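Local coordinates for protein putative enoyl-CoA hydratase (Streptomyces coelicolor A3, PDB 3G64) that probably acts on acyl-CoA thioesters as an enoyl-CoA hydratase of the crotonase family, although its own substrate is not established, at residues His174-Arg177 with Leu178-Gly182; Leu212-Arg215 with Leu216-Gly219; Tyr259-Phe262 with His263-Phe266. All coordinates share one frame; numbering follows the deposited sequence.

How the contacts relate
The three contacts lie in series along one chain, each within a single helix: contact 1 on helix 172-181, contact 2 on helix 205-217, contact 3 on helix 257-267. None touches another within the chain. Contact 1 sits across the chain's centre from the other two, its centre about 34 Å from that of contact 2 and 47 Å from that of contact 3. Contacts 2 and 3 are closer, with nearest atoms about 10 Å apart. All three lie at subunit interfaces of the three-chain assembly. Contact 1 meets the second subunit, while contacts 2 and 3 meet the third. Leu181 packs on Leu216 of the second subunit, and Leu216 on Leu181 of the third.

Contact 1 (His174-Arg177 with Leu178-Gly182); sequences HATR and LLMLG
The Arg177 guanidinium has CD1 of Leu178 over one face, 3.6 Å above the plane and offset toward the rim. At its edge, in plane, is His174 ND1, 3.0 Å from Arg177 NH2. The arginine runs out extended and then bends at chi3 (57°), which brings a face of the guanidinium against CD1 of Leu178. The polar partner of NH2 is Glu189, through a salt bridge. Replacing Arg177 by alanine is likely to leave Glu189 without this charge partner and CD1 of Leu178 without its flat cover.

These residues form the last turns of helix 172-181 in the crotonase-like fold. Backbone bonds run from i+4 to i, such as Leu178 N to His174 O at 2.9 Å (N-H...O 165°). Gly182 leaves the helix with positive phi.

On another side of the helix, Thr176 and Met180, a selenomethionine, lie side by side and point the same way. Thr176 CG2 touches Met180 CE at 3.7 Å. OG1 lies beside the backbone N (chi1 -64°), where it bonds to Leu172 O, and CG2 is left anti to that N, where it meets CE. Leu178 and Leu179 pack on Leu166 of helix 162-170, and Thr176 and Leu179 meet Leu231 of the second subunit.

Contact 2 (Leu212-Arg215 with Leu216-Gly219); sequences LARR and LADG
The backbone N of Asp218 is shared by two carbonyls. It bonds to Arg214 O at 2.9 Å, with a bent N-H...O angle of 132°, and weakly to Arg215 O at 3.4 Å. This is the C-terminal end of helix 205-217, which packs on the central sheet of the crotonase-like fold. One residue earlier, Ala217 N makes an ordinary i+4 to i helix bond to Ala213 O at 2.8 Å.

Arg214 and Asp218 lie one turn apart and their side chains cross obliquely. The arginine is bent at chi2 and chi3, which lays its CD 3.6 Å from Asp218 OD1. That oxygen is at the guanidinium edge, near its plane, but the charged groups stay beyond salt-bridge range, NH1 to OD1 being 4.4 Å. The attraction is therefore probably modest. The guanidinium and carboxylate planes are 35° apart. The guanidinium is held instead by carbonyls of the first strand hairpin: NH1 bonds to Asp25 O and NH2 to Thr24 O. Arg215 runs out extended and makes a salt bridge through NH2 to Asp183 of the third subunit.

Leu212 and Leu216 form the apolar side. Both pack on Phe137 and Ile117 of the sheet and on Leu181 of the third subunit. Leu216 CG lies beside its backbone N (chi1 -72°), which turns its CD1 back toward Leu212 CD1, 4.0 Å away.

Contact 3 (Tyr259-Phe262 with His263-Phe266); sequences YAEF and HAAF
Phe262 and Phe266, one helical turn apart, meet through the ring of the first and the CB of the second. Phe266 CB sits over one face of the Phe262 ring, offset toward the rim, and is 4.2 Å from Phe262 CZ. The two rings have near-parallel planes, 30° apart, but they are slid past each other. Their centroids are 5.9 Å apart, so the rings barely overlap and this is not a full stack. Both side chains leave the backbone in the same sense, with CG anti to the backbone N (chi1 159° in Phe262 and 180° in Phe266). This sends both rings along one side of the helix. The Phe262 ring also lies close to the backbone of the next residue, with CD2 3.3 Å from His263 N in an oblique approach.

Beneath the side chains are the backbone bonds of helix 257-267, which lies near the C-terminus of this crotonase-family chain. Phe266 N bonds to Phe262 O at 2.9 Å, the i+4 to i bond that joins the two aromatic residues one turn apart. Ala265 N reaches Glu261 O at 2.9 Å. The bond from His263 N to Tyr259 O is weak, at 3.4 Å.

On another side, Glu261 bends at chi2, and its carboxylate passes near the methyls of Ala264 and Ala265, with OE2 4.2 Å from Ala265 CB. The carboxylate is held from outside. OE2 makes a salt bridge to Arg270 and accepts a bond from the backbone N of Lys273, tying the helix to the chain that follows it.

Further out, the third subunit lies against the aromatic side. Phe262 packs on its Arg152 and Phe266 on its Val80, while Tyr259 OH is hydrogen-bonded with Thr87 OG1 of that subunit.

Contact 1 (His174-Arg177 with Leu178-Gly182)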
loop_
_atom_site.group_PDB
_atom_site.type_symbol
_atom_site.label_atom_id
_atom_site.label_comp_id
_atom_site.label_asym_id
_atom_site.label_seq_id
_atom_site.Cartn_x
_atom_site.Cartn_y
_atom_site.Cartn_z
ATOM N N HIS A 174 9.820 3.513 0.200
ATOM C CA HIS A 174 10.328 4.075 -1.065
ATOM C C HIS A 174 9.737 5.466 -1.314
ATOM O O HIS A 174 10.432 6.359 -1.803
ATOM C CB HIS A 174 9.959 3.177 -2.256
ATOM C CG HIS A 174 10.653 1.835 -2.266
ATOM N ND1 HIS A 174 11.997 1.693 -2.039
ATOM C CD2 HIS A 174 10.179 0.596 -2.553
ATOM C CE1 HIS A 174 12.332 0.407 -2.148
ATOM N NE2 HIS A 174 11.255 -0.270 -2.473
ATOM N N ALA A 175 8.462 5.681 -0.973
ATOM C CA ALA A 175 7.875 6.998 -1.253
ATOM C C ALA A 175 8.620 8.069 -0.496
ATOM O O ALA A 175 8.898 9.147 -1.017
ATOM C CB ALA A 175 6.386 7.050 -0.860
ATOM N N THR A 176 8.912 7.794 0.766
ATOM C CA THR A 176 9.593 8.791 1.582
ATOM C C THR A 176 10.960 9.143 0.977
ATOM O O THR A 176 11.346 10.291 0.922
ATOM C CB THR A 176 9.786 8.261 3.005
ATOM O OG1 THR A 176 8.491 8.066 3.589
ATOM C CG2 THR A 176 10.596 9.259 3.866
ATOM N N ARG A 177 11.694 8.132 0.535
ATOM C CA ARG A 177 13.027 8.370 -0.020
ATOM C C ARG A 177 12.894 9.200 -1.295
ATOM O O ARG A 177 13.604 10.175 -1.489
ATOM C CB ARG A 177 13.692 7.002 -0.318
ATOM C CG ARG A 177 15.038 7.025 -1.009
ATOM C CD ARG A 177 15.621 5.597 -1.024
ATOM N NE ARG A 177 14.758 4.595 -1.678
ATOM C CZ ARG A 177 14.745 4.391 -2.996
ATOM N NH1 ARG A 177 15.537 5.120 -3.776
ATOM N NH2 ARG A 177 13.963 3.458 -3.548
ATOM N N LEU A 178 11.970 8.812 -2.165
ATOM C CA LEU A 178 11.856 9.468 -3.459
ATOM C C LEU A 178 11.443 10.938 -3.292
ATOM O O LEU A 178 11.992 11.837 -3.929
ATOM C CB LEU A 178 10.804 8.737 -4.299
ATOM C CG LEU A 178 11.351 7.714 -5.302
ATOM C CD1 LEU A 178 12.239 6.729 -4.587
ATOM C CD2 LEU A 178 10.155 7.006 -5.989
ATOM N N LEU A 179 10.446 11.162 -2.445
ATOM C CA LEU A 179 9.886 12.503 -2.280
ATOM C C LEU A 179 10.763 13.391 -1.430
ATOM O O LEU A 179 10.838 14.587 -1.648
ATOM C CB LEU A 179 8.492 12.439 -1.652
ATOM C CG LEU A 179 7.412 11.845 -2.567
ATOM C CD1 LEU A 179 6.084 11.761 -1.812
ATOM C CD2 LEU A 179 7.280 12.704 -3.796
HETATM N N MSE A 180 11.433 12.848 -0.435
HETATM C CA MSE A 180 12.215 13.789 0.341
HETATM C C MSE A 180 13.559 14.191 -0.277
HETATM O O MSE A 180 13.977 15.340 -0.164
HETATM C CB MSE A 180 12.430 13.303 1.743
HETATM C CG MSE A 180 12.178 14.493 2.630
HETATM SE SE MSE A 180 12.623 14.146 4.414
HETATM C CE MSE A 180 11.250 12.836 4.712
ATOM N N LEU A 181 14.240 13.248 -0.906
ATOM C CA LEU A 181 15.568 13.561 -1.456
ATOM C C LEU A 181 15.506 14.032 -2.905
ATOM O O LEU A 181 16.413 14.707 -3.374
ATOM C CB LEU A 181 16.481 12.328 -1.368
ATOM C CG LEU A 181 16.788 11.821 0.060
ATOM C CD1 LEU A 181 17.585 10.485 0.062
ATOM C CD2 LEU A 181 17.534 12.893 0.805
ATOM N N GLY A 182 14.465 13.616 -3.632
ATOM C CA GLY A 182 14.312 14.037 -5.011
ATOM C C GLY A 182 15.373 13.482 -5.965
ATOM O O GLY A 182 15.662 14.105 -6.981
#

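Contact 2 (Leu212-Arg215 with Leu216-Gly219)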
loop_
_atom_site.group_PDB
_atom_site.type_symbol
_atom_site.label_atom_id
_atom_site.label_comp_id
_atom_site.label_asym_id
_atom_site.label_seq_id
_atom_site.Cartn_x
_atom_site.Cartn_y
_atom_site.Cartn_z
ATOM N N LEU A 212 -1.418 -0.197 -26.596
ATOM C CA LEU A 212 -2.160 -0.459 -25.367
ATOM C C LEU A 212 -3.491 0.304 -25.368
ATOM O O LEU A 212 -4.513 -0.234 -24.970
ATOM C CB LEU A 212 -1.330 -0.118 -24.126
ATOM C CG LEU A 212 -2.113 -0.147 -22.808
ATOM C CD1 LEU A 212 -2.679 -1.531 -22.531
ATOM C CD2 LEU A 212 -1.187 0.264 -21.685
ATOM N N ALA A 213 -3.476 1.551 -25.842
ATOM C CA ALA A 213 -4.705 2.361 -25.874
ATOM C C ALA A 213 -5.768 1.702 -26.735
ATOM O O ALA A 213 -6.940 1.637 -26.378
ATOM C CB ALA A 213 -4.415 3.757 -26.399
ATOM N N ARG A 214 -5.333 1.236 -27.905
ATOM C CA ARG A 214 -6.218 0.584 -28.852
ATOM C C ARG A 214 -6.746 -0.754 -28.293
ATOM O O ARG A 214 -7.905 -1.093 -28.476
ATOM C CB ARG A 214 -5.468 0.362 -30.190
ATOM C CG ARG A 214 -6.324 -0.278 -31.277
ATOM C CD ARG A 214 -7.651 0.454 -31.449
ATOM N NE ARG A 214 -7.422 1.804 -31.939
ATOM C CZ ARG A 214 -8.319 2.785 -31.902
ATOM N NH1 ARG A 214 -9.524 2.574 -31.386
ATOM N NH2 ARG A 214 -7.996 3.986 -32.373
ATOM N N ARG A 215 -5.883 -1.513 -27.625
ATOM C CA ARG A 215 -6.308 -2.727 -26.947
ATOM C C ARG A 215 -7.441 -2.437 -25.961
ATOM O O ARG A 215 -8.460 -3.135 -25.950
ATOM C CB ARG A 215 -5.133 -3.391 -26.223
ATOM C CG ARG A 215 -5.567 -4.614 -25.424
ATOM C CD ARG A 215 -4.429 -5.351 -24.745
ATOM N NE ARG A 215 -4.967 -6.512 -24.050
ATOM C CZ ARG A 215 -4.312 -7.259 -23.164
ATOM N NH1 ARG A 215 -3.066 -6.984 -22.829
ATOM N NH2 ARG A 215 -4.924 -8.292 -22.599
ATOM N N LEU A 216 -7.265 -1.399 -25.141
ATOM C CA LEU A 216 -8.288 -1.003 -24.169
ATOM C C LEU A 216 -9.540 -0.493 -24.876
ATOM O O LEU A 216 -10.648 -0.844 -24.486
ATOM C CB LEU A 216 -7.744 0.069 -23.204
ATOM C CG LEU A 216 -6.735 -0.457 -22.181
ATOM C CD1 LEU A 216 -5.850 0.674 -21.654
ATOM C CD2 LEU A 216 -7.456 -1.144 -21.038
ATOM N N ALA A 217 -9.359 0.307 -25.930
ATOM C CA ALA A 217 -10.503 0.891 -26.642
ATOM C C ALA A 217 -11.305 -0.156 -27.436
ATOM O O ALA A 217 -12.456 0.074 -27.789
ATOM C CB ALA A 217 -10.053 2.012 -27.567
ATOM N N ASP A 218 -10.677 -1.295 -27.704
ATOM C CA ASP A 218 -11.329 -2.405 -28.384
ATOM C C ASP A 218 -12.106 -3.280 -27.399
ATOM O O ASP A 218 -12.862 -4.165 -27.806
ATOM C CB ASP A 218 -10.287 -3.271 -29.100
ATOM C CG ASP A 218 -9.797 -2.646 -30.418
ATOM O OD1 ASP A 218 -10.477 -1.751 -30.971
ATOM O OD2 ASP A 218 -8.729 -3.072 -30.904
ATOM N N GLY A 219 -11.901 -3.039 -26.104
ATOM C CA GLY A 219 -12.510 -3.861 -25.075
ATOM C C GLY A 219 -13.832 -3.298 -24.581
ATOM O O GLY A 219 -14.351 -2.327 -25.150
#

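Contact 3 (Tyr259-Phe262 with His263-Phe266)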
loop_
_atom_site.group_PDB
_atom_site.type_symbol
_atom_site.label_atom_id
_atom_site.label_comp_id
_atom_site.label_asym_id
_atom_site.label_seq_id
_atom_site.Cartn_x
_atom_site.Cartn_y
_atom_site.Cartn_z
ATOM N N TYR A 259 -21.882 -8.068 -20.906
ATOM C CA TYR A 259 -21.889 -9.308 -20.155
ATOM C C TYR A 259 -22.686 -10.372 -20.912
ATOM O O TYR A 259 -22.258 -11.513 -20.982
ATOM C CB TYR A 259 -22.553 -9.063 -18.819
ATOM C CG TYR A 259 -22.618 -10.232 -17.860
ATOM C CD1 TYR A 259 -21.456 -10.861 -17.405
ATOM C CD2 TYR A 259 -23.845 -10.655 -17.348
ATOM C CE1 TYR A 259 -21.525 -11.883 -16.475
ATOM C CE2 TYR A 259 -23.929 -11.664 -16.408
ATOM C CZ TYR A 259 -22.775 -12.274 -15.977
ATOM O OH TYR A 259 -22.867 -13.273 -15.049
ATOM N N ALA A 260 -23.842 -9.995 -21.462
ATOM C CA ALA A 260 -24.655 -10.951 -22.232
ATOM C C ALA A 260 -23.878 -11.398 -23.478
ATOM O O ALA A 260 -23.861 -12.586 -23.835
ATOM C CB ALA A 260 -26.007 -10.352 -22.612
ATOM N N GLU A 261 -23.205 -10.449 -24.115
ATOM C CA GLU A 261 -22.453 -10.764 -25.314
ATOM C C GLU A 261 -21.302 -11.706 -24.987
ATOM O O GLU A 261 -20.975 -12.593 -25.789
ATOM C CB GLU A 261 -21.987 -9.507 -26.045
ATOM C CG GLU A 261 -20.853 -9.729 -27.073
ATOM C CD GLU A 261 -21.272 -10.490 -28.366
ATOM O OE1 GLU A 261 -22.419 -10.961 -28.485
ATOM O OE2 GLU A 261 -20.427 -10.586 -29.278
ATOM N N PHE A 262 -20.701 -11.567 -23.807
ATOM C CA PHE A 262 -19.621 -12.496 -23.484
ATOM C C PHE A 262 -20.139 -13.937 -23.543
ATOM O O PHE A 262 -19.486 -14.823 -24.075
ATOM C CB PHE A 262 -19.022 -12.301 -22.091
ATOM C CG PHE A 262 -18.306 -13.537 -21.607
ATOM C CD1 PHE A 262 -17.068 -13.886 -22.142
ATOM C CD2 PHE A 262 -18.914 -14.399 -20.702
ATOM C CE1 PHE A 262 -16.418 -15.030 -21.730
ATOM C CE2 PHE A 262 -18.276 -15.552 -20.290
ATOM C CZ PHE A 262 -17.037 -15.873 -20.802
ATOM N N HIS A 263 -21.298 -14.156 -22.937
ATOM C CA HIS A 263 -21.858 -15.492 -22.843
ATOM C C HIS A 263 -22.344 -16.026 -24.210
ATOM O O HIS A 263 -22.137 -17.198 -24.535
ATOM C CB HIS A 263 -22.996 -15.523 -21.830
ATOM C CG HIS A 263 -23.525 -16.894 -21.583
ATOM N ND1 HIS A 263 -24.677 -17.369 -22.181
ATOM C CD2 HIS A 263 -23.042 -17.914 -20.835
ATOM C CE1 HIS A 263 -24.882 -18.612 -21.802
ATOM N NE2 HIS A 263 -23.903 -18.970 -20.985
ATOM N N ALA A 264 -22.992 -15.164 -24.990
ATOM C CA ALA A 264 -23.424 -15.534 -26.327
ATOM C C ALA A 264 -22.218 -15.933 -27.180
ATOM O O ALA A 264 -22.266 -16.947 -27.880
ATOM C CB ALA A 264 -24.189 -14.397 -26.972
ATOM N N ALA A 265 -21.135 -15.152 -27.102
ATOM C CA ALA A 265 -19.929 -15.421 -27.896
ATOM C C ALA A 265 -19.223 -16.673 -27.418
ATOM O O ALA A 265 -18.715 -17.470 -28.228
ATOM C CB ALA A 265 -18.977 -14.255 -27.859
ATOM N N PHE A 266 -19.196 -16.848 -26.102
ATOM C CA PHE A 266 -18.603 -18.037 -25.536
ATOM C C PHE A 266 -19.332 -19.273 -26.068
ATOM O O PHE A 266 -18.698 -20.213 -26.559
ATOM C CB PHE A 266 -18.689 -18.021 -24.017
ATOM C CG PHE A 266 -18.098 -19.239 -23.371
ATOM C CD1 PHE A 266 -16.725 -19.369 -23.241
ATOM C CD2 PHE A 266 -18.915 -20.265 -22.908
ATOM C CE1 PHE A 266 -16.179 -20.488 -22.646
ATOM C CE2 PHE A 266 -18.374 -21.393 -22.313
ATOM C CZ PHE A 266 -17.002 -21.501 -22.180
#